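Local coordinates for protein endoglucanase (Thermotoga maritima, PDB 1VHO) that probably acts as a metal-dependent aminopeptidase of the M42 family, with two divalent metal cations bound per subunit, at residues M226-F230 / S302-M308; D238-L242 / L273-A277. One frame throughout, in Å; residues are numbered along the deposited sequence.

Interaction 1: residues M226-F230 / S302-M308; sequences MDVTF and SIPLKYM
Asp227, Val228 and Thr229 pair with Ser302, Ile303 and Pro304 as neighbouring parallel strands, whose short axes diverge by 29° and approach to 4.2 Å. Three backbone hydrogen bonds close the register: Ile303 N to Asp227 O, Thr229 N to Ile303 O, and Leu305 N to Thr229 O, the last 2.8 Å long. A proline is tolerated at 304 because the N-H groups that bond to 226-230 are those of Ile303 and Leu305, on either side of it in sequence. On one face of the sheet, Val228 spreads its two methyls between separate partners. CG1 lies 3.9 Å from Leu305 CD1, while CG2, in the cramped site between backbone N and carbonyl carbon, meets selenomethionine Met308, whose CE is 4.0 Å away. Met308 reaches it by bending twice (chi2 73°, chi3 62°). These strands lie side by side in the central mixed sheet, and, as in related two-metal exopeptidases, the C-terminal end of strand 222-229 carries a metal ligand: Asp227 is a predicted zinc ligand, and its OD1 makes a salt bridge with Arg281. On the other face, with Asp227 and Pro304, Thr229 packs on Ser302, CG2 to CB 3.9 Å. Beyond the strand, the Phe230 ring has Lys306 CG over one face, 4.0 Å from Phe230 CE2, and Pro304 at its edge, CD1 to CB 4.4 Å. With an alanine here the ring would be gone, which would probably leave the Lys306 methylenes and the Pro304 ring without their apolar neighbour and open a gap.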
HETATM    1  N   MSE A 226      -5.970  -1.360   7.153  1.00 15.06           N
HETATM    2  CA  MSE A 226      -4.588  -0.948   7.324  1.00 14.81           C
HETATM    3  C   MSE A 226      -4.368   0.418   6.664  1.00 17.52           C
HETATM    4  O   MSE A 226      -4.864   0.630   5.553  1.00 16.94           O
HETATM    5  CB  MSE A 226      -3.675  -1.923   6.554  1.00 14.27           C
HETATM    6  CG  MSE A 226      -3.706  -3.370   6.967  1.00 17.86           C
HETATM    7 SE   MSE A 226      -2.860  -3.573   8.677  1.00 36.13          SE
HETATM    8  CE  MSE A 226      -4.387  -3.401   9.821  1.00 17.22           C
ATOM      9  N   ASP A 227      -3.458   1.184   7.233  1.00 16.37           N
ATOM     10  CA  ASP A 227      -3.114   2.461   6.610  1.00 16.02           C
ATOM     11  C   ASP A 227      -1.693   2.790   7.080  1.00 14.46           C
ATOM     12  O   ASP A 227      -1.039   1.939   7.696  1.00 13.83           O
ATOM     13  CB  ASP A 227      -4.090   3.559   7.027  1.00 17.28           C
ATOM     14  CG  ASP A 227      -4.239   4.661   5.988  1.00 23.69           C
ATOM     15  OD1 ASP A 227      -3.375   4.846   5.100  1.00 23.56           O
ATOM     16  OD2 ASP A 227      -5.261   5.377   6.040  1.00 29.00           O
ATOM     17  N   VAL A 228      -1.207   3.957   6.708  1.00 14.39           N
ATOM     18  CA  VAL A 228       0.108   4.401   7.168  1.00 15.54           C
ATOM     19  C   VAL A 228      -0.081   5.828   7.722  1.00 17.16           C
ATOM     20  O   VAL A 228      -1.069   6.481   7.344  1.00 17.20           O
ATOM     21  CB  VAL A 228       1.201   4.437   6.085  1.00 15.14           C
ATOM     22  CG1 VAL A 228       1.580   2.986   5.675  1.00 14.79           C
ATOM     23  CG2 VAL A 228       0.672   5.195   4.874  1.00 16.15           C
ATOM     24  N   THR A 229       0.836   6.235   8.585  1.00 17.08           N
ATOM     25  CA  THR A 229       0.714   7.610   9.117  1.00 19.59           C
ATOM     26  C   THR A 229       2.063   8.108   9.580  1.00 21.71           C
ATOM     27  O   THR A 229       3.029   7.381   9.758  1.00 19.03           O
ATOM     28  CB  THR A 229      -0.220   7.557  10.364  1.00 23.03           C
ATOM     29  OG1 THR A 229      -0.619   8.879  10.743  1.00 23.14           O
ATOM     30  CG2 THR A 229       0.514   6.939  11.562  1.00 17.19           C
ATOM     31  N   PHE A 230       2.148   9.388   9.940  1.00 26.79           N
ATOM     32  CA  PHE A 230       3.388   9.862  10.597  1.00 29.24           C
ATOM     33  C   PHE A 230       3.056  11.193  11.273  1.00 30.97           C
ATOM     34  O   PHE A 230       3.020  11.271  12.494  1.00 31.37           O
ATOM     35  CB  PHE A 230       4.607   9.975   9.706  1.00 31.53           C
ATOM     36  CG  PHE A 230       5.904  10.041  10.495  1.00 33.25           C
ATOM     37  CD1 PHE A 230       6.299   8.965  11.279  1.00 31.29           C
ATOM     38  CD2 PHE A 230       6.682  11.180  10.467  1.00 32.22           C
ATOM     39  CE1 PHE A 230       7.467   9.042  12.032  1.00 32.59           C
ATOM     40  CE2 PHE A 230       7.843  11.271  11.238  1.00 34.12           C
ATOM     41  CZ  PHE A 230       8.230  10.200  12.020  1.00 31.27           C
ATOM     42  N   SER A 302      -2.420   1.711  11.733  1.00 14.81           N
ATOM     43  CA  SER A 302      -1.446   2.221  10.806  1.00 15.85           C
ATOM     44  C   SER A 302       0.002   1.935  11.138  1.00 16.57           C
ATOM     45  O   SER A 302       0.392   1.851  12.302  1.00 15.86           O
ATOM     46  CB  SER A 302      -1.565   3.784  10.729  1.00 15.40           C
ATOM     47  OG  SER A 302      -2.858   4.117  10.189  1.00 19.25           O
ATOM     48  N   ILE A 303       0.791   1.841  10.049  1.00 14.56           N
ATOM     49  CA  ILE A 303       2.244   1.669  10.182  1.00 14.93           C
ATOM     50  C   ILE A 303       2.906   3.052  10.064  1.00 16.03           C
ATOM     51  O   ILE A 303       2.589   3.806   9.121  1.00 16.22           O
ATOM     52  CB  ILE A 303       2.724   0.757   9.032  1.00 13.54           C
ATOM     53  CG1 ILE A 303       2.296  -0.701   9.273  1.00 17.46           C
ATOM     54  CG2 ILE A 303       4.258   0.837   8.897  1.00 14.50           C
ATOM     55  CD1 ILE A 303       2.825  -1.363  10.535  1.00 19.44           C
ATOM     56  N   PRO A 304       3.773   3.444  10.985  1.00 15.13           N
ATOM     57  CA  PRO A 304       4.467   4.727  10.927  1.00 16.13           C
ATOM     58  C   PRO A 304       5.332   4.756   9.654  1.00 15.03           C
ATOM     59  O   PRO A 304       6.000   3.761   9.349  1.00 14.96           O
ATOM     60  CB  PRO A 304       5.427   4.732  12.125  1.00 15.95           C
ATOM     61  CG  PRO A 304       4.724   3.777  13.095  1.00 14.81           C
ATOM     62  CD  PRO A 304       4.206   2.673  12.177  1.00 15.66           C
ATOM     63  N   LEU A 305       5.217   5.842   8.926  1.00 15.51           N
ATOM     64  CA  LEU A 305       6.040   5.925   7.679  1.00 15.88           C
ATOM     65  C   LEU A 305       6.598   7.319   7.604  1.00 18.59           C
ATOM     66  O   LEU A 305       5.900   8.302   7.860  1.00 19.92           O
ATOM     67  CB  LEU A 305       5.104   5.562   6.521  1.00 19.55           C
ATOM     68  CG  LEU A 305       5.655   5.611   5.100  1.00 23.63           C
ATOM     69  CD1 LEU A 305       4.785   4.707   4.226  1.00 20.72           C
ATOM     70  CD2 LEU A 305       5.646   7.034   4.533  1.00 25.39           C
ATOM     71  N   LYS A 306       7.859   7.462   7.217  1.00 17.51           N
ATOM     72  CA  LYS A 306       8.434   8.812   7.097  1.00 19.81           C
ATOM     73  C   LYS A 306       8.632   9.150   5.640  1.00 20.10           C
ATOM     74  O   LYS A 306       8.861   8.259   4.808  1.00 19.34           O
ATOM     75  CB  LYS A 306       9.752   8.768   7.892  1.00 22.17           C
ATOM     76  CG  LYS A 306      10.312  10.119   8.307  1.00 33.05           C
ATOM     77  CD  LYS A 306      11.551   9.906   9.185  1.00 35.60           C
ATOM     78  CE  LYS A 306      11.787  11.071  10.120  1.00 42.61           C
ATOM     79  NZ  LYS A 306      12.413  12.239   9.437  1.00 46.53           N
ATOM     80  N   TYR A 307       8.537  10.414   5.250  1.00 21.43           N
ATOM     81  CA  TYR A 307       8.766  10.869   3.877  1.00 24.19           C
ATOM     82  C   TYR A 307       7.655  10.405   2.943  1.00 26.00           C
ATOM     83  O   TYR A 307       7.835   9.971   1.811  1.00 26.36           O
ATOM     84  CB  TYR A 307      10.161  10.532   3.331  1.00 24.09           C
ATOM     85  CG  TYR A 307      11.262  10.830   4.333  1.00 27.17           C
ATOM     86  CD1 TYR A 307      11.491  12.101   4.815  1.00 28.74           C
ATOM     87  CD2 TYR A 307      12.025   9.766   4.830  1.00 28.79           C
ATOM     88  CE1 TYR A 307      12.494  12.324   5.769  1.00 29.96           C
ATOM     89  CE2 TYR A 307      13.008   9.969   5.776  1.00 31.30           C
ATOM     90  CZ  TYR A 307      13.220  11.255   6.247  1.00 32.39           C
ATOM     91  OH  TYR A 307      14.205  11.456   7.181  1.00 34.65           O
HETATM   92  N   MSE A 308       6.436  10.497   3.474  1.00 27.17           N
HETATM   93  CA  MSE A 308       5.214  10.140   2.792  1.00 30.45           C
HETATM   94  C   MSE A 308       5.194  10.707   1.370  1.00 30.21           C
HETATM   95  O   MSE A 308       5.589  11.857   1.198  1.00 29.76           O
HETATM   96  CB  MSE A 308       4.035  10.845   3.516  1.00 38.72           C
HETATM   97  CG  MSE A 308       2.691  10.437   2.930  1.00 49.02           C
HETATM   98 SE   MSE A 308       2.263   8.645   3.459  1.00 63.40          SE
HETATM   99  CE  MSE A 308       2.169   8.844   5.360  1.00 55.23           C
TER

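Interaction 2: residues D238-L242 / L273-A277; sequences DHIEL and LQEEA
Gln274 and Glu241 are joined by a pair of hydrogen bonds in which one side-chain amide grips both polar backbone groups of one residue. Glu241 N donates to Gln274 OE1 at 3.0 Å, in the carbonyl plane and on a lone pair, nearly straight at 165°. Gln274 NE2 returns a bond of 2.9 Å to Glu241 O, somewhat tilted from the amide plane. Glutamine suits the place because its amide offers an acceptor and a donor side by side, and its chain, extended beyond CG (chi2 -178°), carries them across to the loop. Gln274 NE2 has a second acceptor in Gly245 O, and a water donates to Gln274 OE1 (2.8 Å) and to His239 O (3.1 Å), which leaves little freedom for the amide to flip.

His239 supplies a second polar link. Its NE2 donates to Glu275 O at 3.0 Å, almost in line with the C=O bond and in the ring plane. ND1 is bonded to Ser237 O, so both ring nitrogens have carbonyl partners, an arrangement consistent with a protonated imidazole; the nearby Glu275 carboxylate would probably favour that charge.

Van der Waals contact comes from Ile240, whose CD1 lies 3.8 Å from Gln274 CB and also touches the Glu275 carbonyl, while its CG1 lies over one face of the His239 ring, offset toward the rim. The same side chain also touches Val247 and Pro304, which tie it to the sheet.

Gln274 and Glu276 pair with the neighbouring strand 247-249, whereas Glu275 O is taken by a loop histidine. Loop 238-242 thus packs on the Pro304 face beside edge strand 274-276, at the border of the mixed sheet of the alpha/beta metallopeptidase domain.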
ATOM      1  N   ASP A 238       2.848  16.487  16.905  1.00 33.24           N
ATOM      2  CA  ASP A 238       3.474  15.343  16.248  1.00 32.98           C
ATOM      3  C   ASP A 238       4.186  14.494  17.310  1.00 30.10           C
ATOM      4  O   ASP A 238       4.975  15.035  18.095  1.00 29.78           O
ATOM      5  CB  ASP A 238       4.480  15.782  15.204  1.00 40.80           C
ATOM      6  CG  ASP A 238       3.959  16.182  13.847  1.00 46.60           C
ATOM      7  OD1 ASP A 238       2.742  16.369  13.636  1.00 49.24           O
ATOM      8  OD2 ASP A 238       4.789  16.299  12.905  1.00 47.09           O
ATOM      9  N   HIS A 239       3.948  13.186  17.355  1.00 25.80           N
ATOM     10  CA  HIS A 239       4.596  12.349  18.339  1.00 24.23           C
ATOM     11  C   HIS A 239       4.886  10.937  17.813  1.00 24.23           C
ATOM     12  O   HIS A 239       5.578  10.149  18.467  1.00 24.67           O
ATOM     13  CB  HIS A 239       3.731  12.282  19.611  1.00 28.16           C
ATOM     14  CG  HIS A 239       2.377  11.673  19.375  1.00 28.10           C
ATOM     15  ND1 HIS A 239       1.309  12.337  18.844  1.00 32.68           N
ATOM     16  CD2 HIS A 239       1.980  10.390  19.549  1.00 29.48           C
ATOM     17  CE1 HIS A 239       0.292  11.490  18.688  1.00 30.89           C
ATOM     18  NE2 HIS A 239       0.667  10.316  19.128  1.00 30.27           N
ATOM     19  N   ILE A 240       4.426  10.607  16.624  1.00 20.38           N
ATOM     20  CA  ILE A 240       4.681   9.253  16.100  1.00 21.75           C
ATOM     21  C   ILE A 240       6.120   9.062  15.714  1.00 20.04           C
ATOM     22  O   ILE A 240       6.742   9.919  15.065  1.00 18.96           O
ATOM     23  CB  ILE A 240       3.750   8.970  14.893  1.00 23.49           C
ATOM     24  CG1 ILE A 240       2.275   9.064  15.319  1.00 24.56           C
ATOM     25  CG2 ILE A 240       4.068   7.602  14.292  1.00 21.08           C
ATOM     26  CD1 ILE A 240       1.854   8.101  16.393  1.00 27.39           C
ATOM     27  N   GLU A 241       6.693   7.895  16.044  1.00 18.25           N
ATOM     28  CA  GLU A 241       8.059   7.570  15.703  1.00 22.11           C
ATOM     29  C   GLU A 241       8.148   6.163  15.064  1.00 21.23           C
ATOM     30  O   GLU A 241       7.394   5.274  15.475  1.00 20.22           O
ATOM     31  CB  GLU A 241       8.971   7.502  16.943  1.00 24.85           C
ATOM     32  CG  GLU A 241       9.051   8.774  17.779  1.00 31.80           C
ATOM     33  CD  GLU A 241      10.031   8.611  18.927  1.00 38.52           C
ATOM     34  OE1 GLU A 241      11.179   8.162  18.719  1.00 41.92           O
ATOM     35  OE2 GLU A 241       9.656   8.884  20.087  1.00 46.54           O
ATOM     36  N   LEU A 242       9.064   6.028  14.110  1.00 21.08           N
ATOM     37  CA  LEU A 242       9.265   4.690  13.523  1.00 19.37           C
ATOM     38  C   LEU A 242       9.822   3.794  14.645  1.00 19.47           C
ATOM     39  O   LEU A 242      10.689   4.269  15.395  1.00 16.92           O
ATOM     40  CB  LEU A 242      10.376   4.750  12.463  1.00 18.22           C
ATOM     41  CG  LEU A 242      10.102   5.650  11.245  1.00 24.69           C
ATOM     42  CD1 LEU A 242      11.015   5.279  10.062  1.00 23.92           C
ATOM     43  CD2 LEU A 242       8.662   5.515  10.804  1.00 20.27           C
ATOM     44  N   LEU A 273       2.382  -0.097  21.302  1.00 18.52           N
ATOM     45  CA  LEU A 273       1.483   0.580  20.355  1.00 17.94           C
ATOM     46  C   LEU A 273       1.617   2.092  20.472  1.00 19.85           C
ATOM     47  O   LEU A 273       2.108   2.601  21.489  1.00 18.99           O
ATOM     48  CB  LEU A 273       0.018   0.257  20.729  1.00 17.08           C
ATOM     49  CG  LEU A 273      -0.470  -1.203  20.574  1.00 18.55           C
ATOM     50  CD1 LEU A 273      -1.899  -1.337  21.074  1.00 19.00           C
ATOM     51  CD2 LEU A 273      -0.382  -1.659  19.112  1.00 22.01           C
ATOM     52  N   GLN A 274       1.151   2.778  19.429  1.00 18.91           N
ATOM     53  CA  GLN A 274       1.120   4.248  19.475  1.00 19.02           C
ATOM     54  C   GLN A 274      -0.328   4.593  19.159  1.00 18.92           C
ATOM     55  O   GLN A 274      -1.090   3.650  18.879  1.00 17.18           O
ATOM     56  CB  GLN A 274       2.056   4.831  18.401  1.00 19.38           C
ATOM     57  CG  GLN A 274       3.515   4.572  18.700  1.00 20.53           C
ATOM     58  CD  GLN A 274       4.473   5.155  17.701  1.00 20.95           C
ATOM     59  OE1 GLN A 274       4.950   6.260  17.927  1.00 21.45           O
ATOM     60  NE2 GLN A 274       4.828   4.444  16.605  1.00 13.78           N
ATOM     61  N   GLU A 275      -0.751   5.868  19.223  1.00 18.02           N
ATOM     62  CA  GLU A 275      -2.127   6.129  18.882  1.00 18.62           C
ATOM     63  C   GLU A 275      -2.247   7.501  18.210  1.00 19.20           C
ATOM     64  O   GLU A 275      -1.317   8.290  18.240  1.00 20.02           O
ATOM     65  CB  GLU A 275      -3.049   6.003  20.082  1.00 23.02           C
ATOM     66  CG  GLU A 275      -3.053   7.184  21.013  1.00 33.26           C
ATOM     67  CD  GLU A 275      -1.752   7.462  21.707  1.00 37.41           C
ATOM     68  OE1 GLU A 275      -1.163   8.527  21.450  1.00 40.98           O
ATOM     69  OE2 GLU A 275      -1.307   6.631  22.527  1.00 44.02           O
ATOM     70  N   GLU A 276      -3.370   7.723  17.560  1.00 19.32           N
ATOM     71  CA  GLU A 276      -3.598   9.023  16.903  1.00 21.32           C
ATOM     72  C   GLU A 276      -5.080   9.328  17.015  1.00 21.94           C
ATOM     73  O   GLU A 276      -5.914   8.419  16.987  1.00 21.75           O
ATOM     74  CB  GLU A 276      -3.070   8.995  15.474  1.00 22.13           C
ATOM     75  CG  GLU A 276      -3.830   8.079  14.523  1.00 21.98           C
ATOM     76  CD  GLU A 276      -3.105   7.955  13.171  1.00 25.32           C
ATOM     77  OE1 GLU A 276      -2.262   8.816  12.827  1.00 27.31           O
ATOM     78  OE2 GLU A 276      -3.330   6.962  12.477  1.00 28.13           O
ATOM     79  N   ALA A 277      -5.454  10.592  17.183  1.00 23.84           N
ATOM     80  CA  ALA A 277      -6.838  10.983  17.369  1.00 25.04           C
ATOM     81  C   ALA A 277      -7.730  10.614  16.202  1.00 26.73           C
ATOM     82  O   ALA A 277      -8.875  10.276  16.426  1.00 26.59           O
ATOM     83  CB  ALA A 277      -6.956  12.502  17.608  1.00 24.58           C
TER
HETATM   84  O   HOH W   1       4.163   7.867  20.057  1.00 24.22           O

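Both interactions reach the central mixed sheet, their centres about 10 Å apart. Interaction 1 joins strands 222-229 and 297-304 inside the sheet; next comes strand 247-249, and then edge strand 274-276 of interaction 2. Along the chain, the segments of interaction 2 both fall between those of interaction 1, first the loop after strand 222-229, then the edge strand. The two contacts meet directly: Thr229 OG1 probably bonds to Glu276 OE1 at 2.7 Å, and Pro304 packs against Gln274 and Leu242. The sheet's edge and its covering loop are thereby continuous with strand 222-229, which carries the predicted metal ligand Asp227, although Ile240 remains about 12 Å, side chain to side chain, from it.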